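Local coordinates for alpha-actinin-like protein 1 (Schizosaccharomyces pombe, PDB 5BVR) that binds actin filaments through its tandem calponin-homology domains and helps to form and organise the actin ring during cytokinesis and septation in fission yeast, at residues A[17-22]-A[110-115]; A[47-52]-A[78-83]; A[59-64]-A[70-75]. All coordinates share one frame; numbering follows the deposited sequence.

Contact 1: residues A[17-22]-A[110-115]; sequences TKWFNT and TLILRF
Ile112 lays its CG1 methylene almost exactly over the middle of the six-membered ring of Trp19. The carbon sits 3.5 Å from the ring centroid, and the line between them departs from the ring normal by only 5°, a textbook CH-pi contact made over the face. Because it is centred, CG1 meets all six ring atoms at nearly the same range; Trp19 CD2 is 3.6 Å from Ile112 CG1, and the outer atom Trp19 CH2 lies only slightly farther off at 3.8 Å. Ile112 CD1 continues the chain beyond the centre and comes within 4.0 Å of Trp19 CD2 and CE3, and the two side chains run past each other in opposite directions instead of meeting end on. The bond from CA to CB of Trp19 already heads for helix 101-117, and with CG anti to the backbone N (chi1 174°) the indole is carried on in that direction.

These residues belong to helices 11-25 and 101-117, the first and last long helices of the first calponin-homology domain, and Ile112 falls in the region assigned to actin binding. The contact thus joins the two ends of the domain's all-helical fold. Leu111 adds a looser touch, its CB approaching Trp19 CH2 obliquely at 4.4 Å.

The same tryptophan also bears on the second calponin-homology domain: Thr222 of helix 217-234 touches both Trp19 and Ile112, which places the pair at the junction of the two domains. NE1 of the indole makes only a weak hydrogen bond to Thr116 OG1, on the helix that carries Ile112. One turn on from the indole, Thr22 OG1 donates to Trp19 O at 2.7 Å, in the carbonyl plane and on a lone pair.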
loop_
_atom_site.group_PDB
_atom_site.type_symbol
_atom_site.label_atom_id
_atom_site.label_comp_id
_atom_site.label_asym_id
_atom_site.label_seq_id
_atom_site.Cartn_x
_atom_site.Cartn_y
_atom_site.Cartn_z
ATOM N N THR A 17 7.200 2.905 2.017
ATOM C CA THR A 17 7.786 4.185 1.610
ATOM C C THR A 17 7.194 4.621 0.281
ATOM O O THR A 17 6.794 5.771 0.115
ATOM C CB THR A 17 9.304 4.089 1.506
ATOM O OG1 THR A 17 9.830 3.766 2.789
ATOM C CG2 THR A 17 9.931 5.401 1.024
ATOM N N LYS A 18 7.109 3.702 -0.676
ATOM C CA LYS A 18 6.552 4.048 -1.977
ATOM C C LYS A 18 5.072 4.458 -1.845
ATOM O O LYS A 18 4.638 5.430 -2.489
ATOM C CB LYS A 18 6.737 2.883 -2.966
ATOM C CG LYS A 18 8.166 2.803 -3.511
ATOM C CD LYS A 18 8.422 1.583 -4.364
ATOM C CE LYS A 18 9.113 0.505 -3.548
ATOM N NZ LYS A 18 9.433 -0.731 -4.312
ATOM N N TRP A 19 4.312 3.758 -0.998
ATOM C CA TRP A 19 2.913 4.095 -0.758
ATOM C C TRP A 19 2.819 5.524 -0.180
ATOM O O TRP A 19 2.048 6.349 -0.673
ATOM C CB TRP A 19 2.272 3.064 0.177
ATOM C CG TRP A 19 0.888 3.449 0.555
ATOM C CD1 TRP A 19 -0.269 3.207 -0.149
ATOM C CD2 TRP A 19 0.507 4.175 1.718
ATOM N NE1 TRP A 19 -1.346 3.718 0.543
ATOM C CE2 TRP A 19 -0.890 4.339 1.678
ATOM C CE3 TRP A 19 1.209 4.701 2.799
ATOM C CZ2 TRP A 19 -1.589 4.992 2.689
ATOM C CZ3 TRP A 19 0.519 5.342 3.793
ATOM C CH2 TRP A 19 -0.864 5.497 3.731
ATOM N N PHE A 20 3.641 5.796 0.821
ATOM C CA PHE A 20 3.679 7.101 1.501
ATOM C C PHE A 20 3.932 8.175 0.439
ATOM O O PHE A 20 3.242 9.206 0.399
ATOM C CB PHE A 20 4.781 7.050 2.576
ATOM C CG PHE A 20 4.620 8.008 3.733
ATOM C CD1 PHE A 20 4.533 9.372 3.541
ATOM C CD2 PHE A 20 4.650 7.509 5.029
ATOM C CE1 PHE A 20 4.436 10.216 4.622
ATOM C CE2 PHE A 20 4.573 8.347 6.113
ATOM C CZ PHE A 20 4.462 9.707 5.908
ATOM N N ASN A 21 4.904 7.926 -0.431
ATOM C CA ASN A 21 5.266 8.894 -1.461
ATOM C C ASN A 21 4.211 9.106 -2.528
ATOM O O ASN A 21 4.069 10.236 -3.016
ATOM C CB ASN A 21 6.613 8.566 -2.086
ATOM C CG ASN A 21 7.749 8.818 -1.142
ATOM O OD1 ASN A 21 7.628 9.594 -0.191
ATOM N ND2 ASN A 21 8.862 8.165 -1.383
ATOM N N THR A 22 3.453 8.074 -2.899
ATOM C CA THR A 22 2.338 8.311 -3.817
ATOM C C THR A 22 1.347 9.332 -3.241
ATOM O O THR A 22 0.749 10.114 -3.970
ATOM C CB THR A 22 1.567 7.017 -4.204
ATOM O OG1 THR A 22 0.867 6.490 -3.072
ATOM C CG2 THR A 22 2.494 5.990 -4.780
ATOM N N THR A 110 -1.150 0.590 10.022
ATOM C CA THR A 110 -2.425 0.984 10.585
ATOM C C THR A 110 -3.127 2.004 9.670
ATOM O O THR A 110 -4.339 1.921 9.457
ATOM C CB THR A 110 -2.213 1.547 12.005
ATOM O OG1 THR A 110 -1.796 0.469 12.852
ATOM C CG2 THR A 110 -3.504 2.106 12.579
ATOM N N LEU A 111 -2.342 2.926 9.114
ATOM C CA LEU A 111 -2.867 3.955 8.216
ATOM C C LEU A 111 -3.272 3.364 6.863
ATOM O O LEU A 111 -4.303 3.713 6.332
ATOM C CB LEU A 111 -1.856 5.087 8.032
ATOM C CG LEU A 111 -1.419 5.803 9.325
ATOM C CD1 LEU A 111 -0.445 6.905 8.982
ATOM C CD2 LEU A 111 -2.610 6.366 10.061
ATOM N N ILE A 112 -2.472 2.436 6.334
ATOM C CA ILE A 112 -2.833 1.775 5.079
ATOM C C ILE A 112 -4.130 1.017 5.295
ATOM O O ILE A 112 -5.061 1.069 4.483
ATOM C CB ILE A 112 -1.677 0.851 4.607
ATOM C CG1 ILE A 112 -0.506 1.701 4.151
ATOM C CG2 ILE A 112 -2.140 -0.028 3.431
ATOM C CD1 ILE A 112 0.794 0.908 3.950
ATOM N N LEU A 113 -4.222 0.311 6.402
ATOM C CA LEU A 113 -5.405 -0.508 6.644
ATOM C C LEU A 113 -6.643 0.367 6.736
ATOM O O LEU A 113 -7.672 0.070 6.136
ATOM C CB LEU A 113 -5.224 -1.319 7.926
ATOM C CG LEU A 113 -6.387 -2.258 8.260
ATOM C CD1 LEU A 113 -6.678 -3.225 7.108
ATOM C CD2 LEU A 113 -6.062 -3.019 9.542
ATOM N N ARG A 114 -6.526 1.502 7.421
ATOM C CA ARG A 114 -7.697 2.316 7.639
ATOM C C ARG A 114 -8.073 3.096 6.390
ATOM O O ARG A 114 -9.250 3.184 6.029
ATOM C CB ARG A 114 -7.460 3.291 8.787
ATOM C CG ARG A 114 -8.545 4.327 8.973
ATOM C CD ARG A 114 -9.914 3.762 9.284
ATOM N NE ARG A 114 -10.804 4.857 9.650
ATOM C CZ ARG A 114 -11.399 5.663 8.776
ATOM N NH1 ARG A 114 -11.232 5.486 7.468
ATOM N NH2 ARG A 114 -12.175 6.646 9.210
ATOM N N PHE A 115 -7.079 3.665 5.721
ATOM C CA PHE A 115 -7.366 4.642 4.676
ATOM C C PHE A 115 -7.325 4.086 3.259
ATOM O O PHE A 115 -7.767 4.732 2.313
ATOM C CB PHE A 115 -6.454 5.862 4.827
ATOM C CG PHE A 115 -6.738 6.653 6.061
ATOM C CD1 PHE A 115 -7.872 7.454 6.122
ATOM C CD2 PHE A 115 -5.917 6.560 7.164
ATOM C CE1 PHE A 115 -8.163 8.162 7.275
ATOM C CE2 PHE A 115 -6.196 7.270 8.315
ATOM C CZ PHE A 115 -7.325 8.088 8.363
#

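Contact 2: residues A[47-52]-A[78-83]; sequences QLLEII and LEYIKS
Leu49 reaches from helix 43-53 to Tyr80 and Ile81 of helix 67-83, one of the helix-to-helix contacts that build the compact, all-helical calponin-homology fold. The contact is entirely apolar, and its course is easily followed along the leucine. The bond from CA to CB of Leu49 heads toward helix 67-83, and Leu49 CB already meets the tyrosine, 4.1 Å from Tyr80 CD2. From there chi1 of -69° sets CG beside the backbone N and anti to the carbonyl carbon, and the fork opens toward Ile81. Of its two methyls, Leu49 CD1 is 4.1 Å from Tyr80 CD2, approaching that ring obliquely, and also touches both CG1 and CD1 of Ile81. The other methyl makes the tightest approach, with Leu49 CD2 3.7 Å from Ile81 CG1; it also reaches Ile81 CD1 and Tyr80 CD2, each at 4.1 Å.

The leucine and isoleucine side chains cross at about a right angle, so the fork rests across the CG1-CD1 arm of Ile81. That arm comes close because CG1 lies anti to its carbonyl carbon, although the CB of Ile81 does not itself face helix 43-53. With an alanine here the touch of CB on Tyr80 would remain, but a gap would probably open beside Ile81 CG1 and CD1. Leu111 of helix 101-117 packs on Leu49 as well, which places the fork among three helices.

Tyr80 has two roles. The CD2 and CE2 side of its ring meets the leucine, while its hydroxyl group hydrogen-bonds to Glu55 OE2, so the hydroxyl has a polar partner in Glu55. On the same helix, near its end, Ser83 turns back on the turn before it: Ser83 OG donates to Tyr80 O at 2.6 Å, tilted 16° from the carbonyl plane.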
loop_
_atom_site.group_PDB
_atom_site.type_symbol
_atom_site.label_atom_id
_atom_site.label_comp_id
_atom_site.label_asym_id
_atom_site.label_seq_id
_atom_site.Cartn_x
_atom_site.Cartn_y
_atom_site.Cartn_z
ATOM N N GLN A 47 1.234 15.849 7.201
ATOM C CA GLN A 47 0.808 16.070 5.831
ATOM C C GLN A 47 0.173 14.809 5.230
ATOM O O GLN A 47 -0.865 14.904 4.561
ATOM C CB GLN A 47 1.972 16.580 4.985
ATOM C CG GLN A 47 2.417 17.983 5.423
ATOM C CD GLN A 47 3.640 18.509 4.687
ATOM O OE1 GLN A 47 4.573 17.773 4.383
ATOM N NE2 GLN A 47 3.630 19.799 4.400
ATOM N N LEU A 48 0.767 13.644 5.454
ATOM C CA LEU A 48 0.148 12.385 5.025
ATOM C C LEU A 48 -1.292 12.276 5.538
ATOM O O LEU A 48 -2.221 11.966 4.779
ATOM C CB LEU A 48 0.949 11.167 5.503
ATOM C CG LEU A 48 0.325 9.812 5.143
ATOM C CD1 LEU A 48 0.399 9.549 3.651
ATOM C CD2 LEU A 48 1.013 8.704 5.918
ATOM N N LEU A 49 -1.485 12.541 6.824
ATOM C CA LEU A 49 -2.790 12.394 7.449
ATOM C C LEU A 49 -3.818 13.345 6.837
ATOM O O LEU A 49 -4.968 12.967 6.629
ATOM C CB LEU A 49 -2.689 12.593 8.958
ATOM C CG LEU A 49 -1.933 11.482 9.679
ATOM C CD1 LEU A 49 -1.575 11.916 11.108
ATOM C CD2 LEU A 49 -2.730 10.172 9.709
ATOM N N GLU A 50 -3.402 14.563 6.519
ATOM C CA GLU A 50 -4.306 15.511 5.875
ATOM C C GLU A 50 -4.767 14.958 4.529
ATOM O O GLU A 50 -5.940 15.074 4.169
ATOM C CB GLU A 50 -3.622 16.864 5.694
ATOM C CG GLU A 50 -3.470 17.627 7.004
ATOM C CD GLU A 50 -2.879 19.012 6.841
ATOM O OE1 GLU A 50 -2.029 19.204 5.937
ATOM O OE2 GLU A 50 -3.263 19.909 7.631
ATOM N N ILE A 51 -3.842 14.331 3.813
ATOM C CA ILE A 51 -4.102 13.797 2.482
ATOM C C ILE A 51 -5.025 12.585 2.518
ATOM O O ILE A 51 -6.063 12.550 1.834
ATOM C CB ILE A 51 -2.779 13.444 1.763
ATOM C CG1 ILE A 51 -1.939 14.716 1.546
ATOM C CG2 ILE A 51 -3.047 12.748 0.406
ATOM C CD1 ILE A 51 -0.516 14.463 1.127
ATOM N N ILE A 52 -4.657 11.570 3.287
ATOM C CA ILE A 52 -5.440 10.338 3.293
ATOM C C ILE A 52 -6.721 10.473 4.115
ATOM O O ILE A 52 -7.692 9.745 3.874
ATOM C CB ILE A 52 -4.604 9.121 3.740
ATOM C CG1 ILE A 52 -4.173 9.238 5.216
ATOM C CG2 ILE A 52 -3.386 8.964 2.836
ATOM C CD1 ILE A 52 -3.289 8.104 5.731
ATOM N N LEU A 78 -0.432 11.692 16.287
ATOM C CA LEU A 78 -0.902 10.514 16.999
ATOM C C LEU A 78 -2.274 10.766 17.589
ATOM O O LEU A 78 -3.131 9.880 17.548
ATOM C CB LEU A 78 0.106 10.076 18.070
ATOM C CG LEU A 78 1.499 9.681 17.573
ATOM C CD1 LEU A 78 2.347 9.195 18.734
ATOM C CD2 LEU A 78 1.433 8.627 16.504
ATOM N N GLU A 79 -2.501 11.967 18.101
ATOM C CA GLU A 79 -3.800 12.277 18.669
ATOM C C GLU A 79 -4.863 12.254 17.575
ATOM O O GLU A 79 -5.972 11.753 17.811
ATOM C CB GLU A 79 -3.764 13.616 19.415
ATOM C CG GLU A 79 -3.018 13.519 20.748
ATOM C CD GLU A 79 -3.599 12.448 21.666
ATOM O OE1 GLU A 79 -4.843 12.383 21.799
ATOM O OE2 GLU A 79 -2.811 11.660 22.234
ATOM N N TYR A 80 -4.537 12.743 16.375
ATOM C CA TYR A 80 -5.492 12.675 15.260
ATOM C C TYR A 80 -5.837 11.214 14.938
ATOM O O TYR A 80 -7.006 10.841 14.797
ATOM C CB TYR A 80 -4.951 13.392 14.024
ATOM C CG TYR A 80 -5.845 13.191 12.826
ATOM C CD1 TYR A 80 -7.010 13.936 12.672
ATOM C CD2 TYR A 80 -5.554 12.220 11.880
ATOM C CE1 TYR A 80 -7.839 13.732 11.593
ATOM C CE2 TYR A 80 -6.377 12.013 10.794
ATOM C CZ TYR A 80 -7.516 12.773 10.657
ATOM O OH TYR A 80 -8.332 12.550 9.565
ATOM N N ILE A 81 -4.809 10.384 14.837
ATOM C CA ILE A 81 -5.002 8.966 14.545
ATOM C C ILE A 81 -5.901 8.287 15.589
ATOM O O ILE A 81 -6.862 7.562 15.243
ATOM C CB ILE A 81 -3.636 8.268 14.430
ATOM C CG1 ILE A 81 -2.900 8.814 13.194
ATOM C CG2 ILE A 81 -3.802 6.747 14.320
ATOM C CD1 ILE A 81 -1.412 8.411 13.125
ATOM N N LYS A 82 -5.641 8.577 16.856
ATOM C CA LYS A 82 -6.455 8.049 17.943
ATOM C C LYS A 82 -7.896 8.543 17.843
ATOM O O LYS A 82 -8.836 7.776 18.063
ATOM C CB LYS A 82 -5.844 8.455 19.285
ATOM C CG LYS A 82 -6.588 7.935 20.495
ATOM C CD LYS A 82 -5.908 8.365 21.787
ATOM C CE LYS A 82 -6.667 7.853 23.011
ATOM N NZ LYS A 82 -6.032 8.291 24.288
ATOM N N SER A 83 -8.064 9.822 17.508
ATOM C CA SER A 83 -9.396 10.427 17.403
ATOM C C SER A 83 -10.272 9.743 16.358
ATOM O O SER A 83 -11.504 9.821 16.423
ATOM C CB SER A 83 -9.289 11.916 17.081
ATOM O OG SER A 83 -9.134 12.137 15.692
#

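Contact 3: residues A[59-64]-A[70-75]; sequences RYNRNP and RLENVN
The irregular chain of 59-64 runs alongside a turn of helix 67-83, its CA atoms coming within 6.1 Å at Tyr60-Asn73 and 5.5 Å at Pro64-Arg70. The Asn73 amide bonds to the backbone of Asn61 with both its ends. Asn61 N donates to Asn73 OD1 at 2.9 Å, and Asn73 ND2 returns a bond to Asn61 O at 2.8 Å; each acceptor is met on a lone pair in its carbonyl plane. Using both amide ends in this way fixes the rotation of the group. The ND2 of Asn73 has a further acceptor in Asp41 O, and Tyr60 CB lies against its OD1.

The Asn61 side chain turns to Glu72, the two crossing at about a right angle. Asn61 ND2 donates to Glu72 OE1 at 2.9 Å, arriving on the anti side of the carboxylate and 25° out of its plane. A water bridges the same pair, donating to Asn61 OD1 and Glu72 OE1, while His69 O is another acceptor for Asn61 ND2.

At the far end Arg70, its chain bent at chi3 (-69°), brings NH1 to Pro64 O at 3.3 Å, a longish bond tilted from the guanidinium plane; NH1 also serves Arg65 O. The Pro64 ring packs by CB on Arg70 CG.

The chemistry implies that side-chain amides hold the irregular chain to helix 67-83, within the first calponin-homology domain, largely by hydrogen bonds: one amide meets both the N-H and the carbonyl of Asn61, the same two groups that a neighbouring strand bonds in a sheet.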
loop_
_atom_site.group_PDB
_atom_site.type_symbol
_atom_site.label_atom_id
_atom_site.label_comp_id
_atom_site.label_asym_id
_atom_site.label_seq_id
_atom_site.Cartn_x
_atom_site.Cartn_y
_atom_site.Cartn_z
ATOM N N ARG A 59 -2.638 24.215 12.480
ATOM C CA ARG A 59 -1.272 24.696 12.588
ATOM C C ARG A 59 -0.359 23.703 13.306
ATOM O O ARG A 59 -0.783 22.938 14.164
ATOM C CB ARG A 59 -1.222 26.091 13.223
ATOM C CG ARG A 59 -0.909 27.169 12.183
ATOM C CD ARG A 59 -0.964 28.577 12.739
ATOM N NE ARG A 59 -0.571 28.622 14.145
ATOM C CZ ARG A 59 -1.411 28.759 15.171
ATOM N NH1 ARG A 59 -2.719 28.885 14.974
ATOM N NH2 ARG A 59 -0.934 28.781 16.408
ATOM N N TYR A 60 0.897 23.696 12.898
ATOM C CA TYR A 60 1.906 22.869 13.548
ATOM C C TYR A 60 3.235 23.553 13.337
ATOM O O TYR A 60 3.297 24.599 12.686
ATOM C CB TYR A 60 1.907 21.450 12.982
ATOM C CG TYR A 60 2.107 21.386 11.494
ATOM C CD1 TYR A 60 1.020 21.438 10.633
ATOM C CD2 TYR A 60 3.373 21.282 10.933
ATOM C CE1 TYR A 60 1.184 21.383 9.263
ATOM C CE2 TYR A 60 3.547 21.210 9.563
ATOM C CZ TYR A 60 2.442 21.266 8.728
ATOM O OH TYR A 60 2.569 21.202 7.358
ATOM N N ASN A 61 4.295 23.009 13.921
ATOM C CA ASN A 61 5.604 23.645 13.862
ATOM C C ASN A 61 6.272 23.308 12.536
ATOM O O ASN A 61 6.629 22.166 12.299
ATOM C CB ASN A 61 6.467 23.184 15.030
ATOM C CG ASN A 61 5.790 23.368 16.372
ATOM O OD1 ASN A 61 5.344 24.467 16.715
ATOM N ND2 ASN A 61 5.706 22.290 17.142
ATOM N N ARG A 62 6.437 24.300 11.670
ATOM C CA ARG A 62 6.992 24.065 10.338
ATOM C C ARG A 62 8.525 24.169 10.300
ATOM O O ARG A 62 9.142 23.819 9.289
ATOM C CB ARG A 62 6.341 25.021 9.325
ATOM C CG ARG A 62 4.831 24.836 9.220
ATOM C CD ARG A 62 4.201 25.727 8.161
ATOM N NE ARG A 62 4.728 25.453 6.829
ATOM C CZ ARG A 62 4.496 26.208 5.760
ATOM N NH1 ARG A 62 3.742 27.300 5.860
ATOM N NH2 ARG A 62 5.027 25.877 4.592
ATOM N N ASN A 63 9.127 24.640 11.393
ATOM C CA ASN A 63 10.578 24.674 11.544
ATOM C C ASN A 63 10.964 24.090 12.902
ATOM O O ASN A 63 11.501 24.784 13.761
ATOM C CB ASN A 63 11.070 26.130 11.421
ATOM C CG ASN A 63 11.909 26.382 10.177
ATOM O OD1 ASN A 63 11.970 25.564 9.262
ATOM N ND2 ASN A 63 12.561 27.544 10.143
ATOM N N PRO A 64 10.682 22.799 13.111
ATOM C CA PRO A 64 10.818 22.185 14.435
ATOM C C PRO A 64 12.254 21.787 14.724
ATOM O O PRO A 64 12.599 20.601 14.815
ATOM C CB PRO A 64 9.914 20.958 14.332
ATOM C CG PRO A 64 10.030 20.562 12.917
ATOM C CD PRO A 64 10.104 21.852 12.140
ATOM N N ARG A 70 9.332 18.856 17.715
ATOM C CA ARG A 70 9.158 17.620 16.960
ATOM C C ARG A 70 8.194 16.729 17.714
ATOM O O ARG A 70 7.291 16.136 17.124
ATOM C CB ARG A 70 10.513 16.929 16.728
ATOM C CG ARG A 70 11.470 17.777 15.881
ATOM C CD ARG A 70 12.705 17.033 15.357
ATOM N NE ARG A 70 13.654 16.666 16.394
ATOM C CZ ARG A 70 14.630 17.456 16.839
ATOM N NH1 ARG A 70 14.783 18.683 16.352
ATOM N NH2 ARG A 70 15.455 17.017 17.787
ATOM N N LEU A 71 8.382 16.608 19.022
ATOM C CA LEU A 71 7.456 15.853 19.835
ATOM C C LEU A 71 6.040 16.426 19.730
ATOM O O LEU A 71 5.086 15.672 19.588
ATOM C CB LEU A 71 7.903 15.806 21.292
ATOM C CG LEU A 71 9.168 14.978 21.556
ATOM C CD1 LEU A 71 9.723 15.305 22.936
ATOM C CD2 LEU A 71 8.913 13.479 21.447
ATOM N N GLU A 72 5.905 17.749 19.745
ATOM C CA GLU A 72 4.587 18.364 19.613
ATOM C C GLU A 72 3.925 17.962 18.301
ATOM O O GLU A 72 2.736 17.608 18.275
ATOM C CB GLU A 72 4.673 19.898 19.688
ATOM C CG GLU A 72 4.850 20.471 21.070
ATOM C CD GLU A 72 5.033 21.977 21.032
ATOM O OE1 GLU A 72 4.942 22.567 19.934
ATOM O OE2 GLU A 72 5.286 22.560 22.097
ATOM N N ASN A 73 4.688 18.034 17.213
ATOM C CA ASN A 73 4.160 17.664 15.900
ATOM C C ASN A 73 3.733 16.212 15.871
ATOM O O ASN A 73 2.637 15.891 15.424
ATOM C CB ASN A 73 5.161 17.906 14.759
ATOM C CG ASN A 73 5.338 19.383 14.416
ATOM O OD1 ASN A 73 4.584 20.244 14.870
ATOM N ND2 ASN A 73 6.318 19.664 13.581
ATOM N N VAL A 74 4.588 15.325 16.357
ATOM C CA VAL A 74 4.249 13.924 16.295
ATOM C C VAL A 74 3.030 13.623 17.179
ATOM O O VAL A 74 2.157 12.832 16.799
ATOM C CB VAL A 74 5.456 13.051 16.686
ATOM C CG1 VAL A 74 5.047 11.609 16.786
ATOM C CG2 VAL A 74 6.560 13.187 15.667
ATOM N N ASN A 75 2.980 14.246 18.354
ATOM C CA ASN A 75 1.870 14.044 19.261
ATOM C C ASN A 75 0.559 14.502 18.596
ATOM O O ASN A 75 -0.465 13.841 18.731
ATOM C CB ASN A 75 2.116 14.776 20.578
ATOM C CG ASN A 75 1.049 14.506 21.609
ATOM O OD1 ASN A 75 0.893 13.385 22.083
ATOM N ND2 ASN A 75 0.312 15.544 21.975
HETATM O O HOH W 1 4.750 25.590 19.321
#

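In the fold
All three contacts lie in the first calponin-homology domain, and they grade from its core to its surface. Contacts 1 and 2 are buried, hold helix to helix, and have no hydrogen bond between their segments; contact 3, at the surface, joins helix 67-83 to the irregular chain before it and relies on amides, a carboxylate and a water. Contacts 2 and 3 share that helix and also touch where Gln47 NE2 lies 3.4 Å from Tyr60 OH. Contacts 1 and 2 touch as well, Leu111 CD1 lying 3.8 Å from Leu48 CD2, so their apolar groups form a continuous interior. Contacts 1 and 3 do not meet, their nearest atoms being about 10 Å apart.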